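Local structure of aminopentol aminotransferase (Sphingopyxis macrogoltabida, 6HBS) at residues A[39-42]-A[47-50]. The protein transfers the amino group of aminopentol, the hydrolysed form of fumonisin B1, to pyruvate with the help of pyridoxal 5'-phosphate, giving 2-keto-HFB1 and alanine. Sequence-based numbering, arbitrary orientation.
Sequences FRRA and IWDA
Arg41 lays its guanidinium flat over the indole of Trp48, the planes 14° apart, in a cation-pi stack with CZ 3.6 Å from the centroid of the five-membered ring. NH1 of Arg41 sits over the middle of the indole, whereas Arg41 NH2 comes 3.3 Å from Trp48 NE1, two donors that cannot bond each other. With chi1 at 59°, CG of Arg41 lies between its backbone N and carbonyl carbon, and the chain, extended from CG to NE, carries the guanidinium over the indole face. A salt bridge from NE to Glu52 helps hold the guanidinium there; Glu52 also pairs with Arg40.

The backbone beneath is a classic beta bulge: Arg40 and Arg41 both face Trp48. Arg40 N gives a nearly straight bond (175°) to Trp48 O at 2.8 Å, and Trp48 N returns one to Arg41 O at 2.9 Å.

This partly exposed arginine and tryptophan side contrasts with the buried one, where CE2 of Phe39 meets CD1 of Ile47 at 3.4 Å and Ala42 CB packs more loosely on Ile47 CG2, 4.1 Å away. Thr89 of the second subunit packs on Ile47 and Gly90 of the same subunit on Phe39.

The two segments belong to the antiparallel hairpin of strands 39-43 and 46-49. Strand 54-57 continues the sheet through Ile47-Tyr55 backbone hydrogen bonds, and Tyr55 OH is hydrogen-bonded to Asp49 OD2, while helix 5-17 packs against Arg40 and Ala50.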
ATOM      1  N   PHE A  39       5.454  -7.800  19.308  1.00 17.84           N
ATOM      2  CA  PHE A  39       4.644  -7.170  20.356  1.00 19.79           C
ATOM      3  C   PHE A  39       3.275  -7.846  20.500  1.00 20.31           C
ATOM      4  O   PHE A  39       2.864  -8.644  19.642  1.00 20.83           O
ATOM      5  CB  PHE A  39       4.506  -5.680  20.075  1.00 18.62           C
ATOM      6  CG  PHE A  39       5.835  -4.988  20.108  1.00 19.42           C
ATOM      7  CD1 PHE A  39       6.686  -5.030  19.009  1.00 20.29           C
ATOM      8  CD2 PHE A  39       6.267  -4.347  21.264  1.00 20.41           C
ATOM      9  CE1 PHE A  39       7.931  -4.418  19.071  1.00 21.94           C
ATOM     10  CE2 PHE A  39       7.515  -3.746  21.322  1.00 19.25           C
ATOM     11  CZ  PHE A  39       8.337  -3.770  20.223  1.00 20.46           C
ATOM     12  N   ARG A  40       2.596  -7.574  21.622  1.00 20.82           N
ATOM     13  CA  ARG A  40       1.293  -8.195  21.895  1.00 21.71           C
ATOM     14  C   ARG A  40       0.175  -7.153  21.859  1.00 20.06           C
ATOM     15  O   ARG A  40      -0.946  -7.428  21.390  1.00 19.06           O
ATOM     16  CB  ARG A  40       1.314  -8.998  23.200  1.00 25.54           C
ATOM     17  CG  ARG A  40       0.199 -10.039  23.251  1.00 29.75           C
ATOM     18  CD  ARG A  40       0.106 -10.817  24.551  1.00 30.99           C
ATOM     19  NE  ARG A  40      -0.525  -9.996  25.578  1.00 32.79           N
ATOM     20  CZ  ARG A  40      -1.837  -9.842  25.738  1.00 32.49           C
ATOM     21  NH1 ARG A  40      -2.680 -10.464  24.925  1.00 30.98           N
ATOM     22  NH2 ARG A  40      -2.298  -9.075  26.711  1.00 29.45           N
ATOM     23  N   ARG A  41       0.408  -5.973  22.412  1.00 19.98           N
ATOM     24  CA  ARG A  41      -0.675  -5.011  22.513  1.00 18.82           C
ATOM     25  C   ARG A  41      -0.101  -3.609  22.708  1.00 17.37           C
ATOM     26  O   ARG A  41       1.088  -3.441  22.959  1.00 17.36           O
ATOM     27  CB  ARG A  41      -1.669  -5.370  23.632  1.00 19.56           C
ATOM     28  CG  ARG A  41      -1.053  -5.453  25.022  1.00 19.46           C
ATOM     29  CD  ARG A  41      -2.095  -5.642  26.098  1.00 19.27           C
ATOM     30  NE  ARG A  41      -1.404  -5.910  27.354  1.00 21.03           N
ATOM     31  CZ  ARG A  41      -1.518  -5.190  28.472  1.00 21.86           C
ATOM     32  NH1 ARG A  41      -2.238  -4.081  28.480  1.00 20.82           N
ATOM     33  NH2 ARG A  41      -0.950  -5.617  29.591  1.00 20.33           N
ATOM     34  N   ALA A  42      -0.982  -2.618  22.538  1.00 17.97           N
ATOM     35  CA  ALA A  42      -0.604  -1.221  22.627  1.00 19.29           C
ATOM     36  C   ALA A  42      -1.788  -0.424  23.132  1.00 18.95           C
ATOM     37  O   ALA A  42      -2.943  -0.785  22.852  1.00 19.22           O
ATOM     38  CB  ALA A  42      -0.127  -0.701  21.278  1.00 19.21           C
ATOM     39  N   ILE A  47       3.506   0.369  24.503  1.00 18.81           N
ATOM     40  CA  ILE A  47       3.460  -0.925  23.827  1.00 19.15           C
ATOM     41  C   ILE A  47       3.896  -1.983  24.831  1.00 19.99           C
ATOM     42  O   ILE A  47       4.666  -1.677  25.742  1.00 19.65           O
ATOM     43  CB  ILE A  47       4.376  -0.960  22.589  1.00 20.39           C
ATOM     44  CG1 ILE A  47       5.841  -0.701  22.958  1.00 19.73           C
ATOM     45  CG2 ILE A  47       3.868  -0.005  21.544  1.00 21.41           C
ATOM     46  CD1 ILE A  47       6.762  -0.425  21.760  1.00 23.34           C
ATOM     47  N   TRP A  48       3.442  -3.222  24.615  1.00 19.89           N
ATOM     48  CA  TRP A  48       3.850  -4.395  25.378  1.00 19.16           C
ATOM     49  C   TRP A  48       4.414  -5.435  24.410  1.00 20.44           C
ATOM     50  O   TRP A  48       3.769  -5.725  23.383  1.00 19.34           O
ATOM     51  CB  TRP A  48       2.657  -4.992  26.126  1.00 19.27           C
ATOM     52  CG  TRP A  48       2.158  -4.219  27.314  1.00 20.89           C
ATOM     53  CD1 TRP A  48       2.383  -4.551  28.615  1.00 21.26           C
ATOM     54  CD2 TRP A  48       1.310  -3.058  27.339  1.00 18.58           C
ATOM     55  NE1 TRP A  48       1.762  -3.671  29.447  1.00 20.53           N
ATOM     56  CE2 TRP A  48       1.098  -2.740  28.699  1.00 20.68           C
ATOM     57  CE3 TRP A  48       0.742  -2.231  26.375  1.00 19.50           C
ATOM     58  CZ2 TRP A  48       0.367  -1.633  29.106  1.00 20.29           C
ATOM     59  CZ3 TRP A  48       0.001  -1.139  26.770  1.00 20.03           C
ATOM     60  CH2 TRP A  48      -0.193  -0.847  28.125  1.00 21.45           C
ATOM     61  N   ASP A  49       5.584  -5.978  24.734  1.00 19.97           N
ATOM     62  CA  ASP A  49       6.225  -6.989  23.923  1.00 21.02           C
ATOM     63  C   ASP A  49       5.506  -8.323  24.146  1.00 22.06           C
ATOM     64  O   ASP A  49       4.525  -8.388  24.945  1.00 20.86           O
ATOM     65  CB  ASP A  49       7.729  -7.039  24.186  1.00 22.89           C
ATOM     66  CG  ASP A  49       8.166  -7.468  25.582  1.00 24.60           C
ATOM     67  OD1 ASP A  49       7.362  -8.116  26.318  1.00 24.96           O
ATOM     68  OD2 ASP A  49       9.312  -7.162  25.902  1.00 23.63           O
ATOM     69  N   ALA A  50       5.950  -9.368  23.420  1.00 20.34           N
ATOM     70  CA  ALA A  50       5.299 -10.700  23.472  1.00 20.47           C
ATOM     71  C   ALA A  50       5.293 -11.253  24.913  1.00 23.03           C
ATOM     72  O   ALA A  50       4.449 -12.062  25.229  1.00 23.46           O
ATOM     73  CB  ALA A  50       6.005 -11.661  22.561  1.00 19.83           C
TER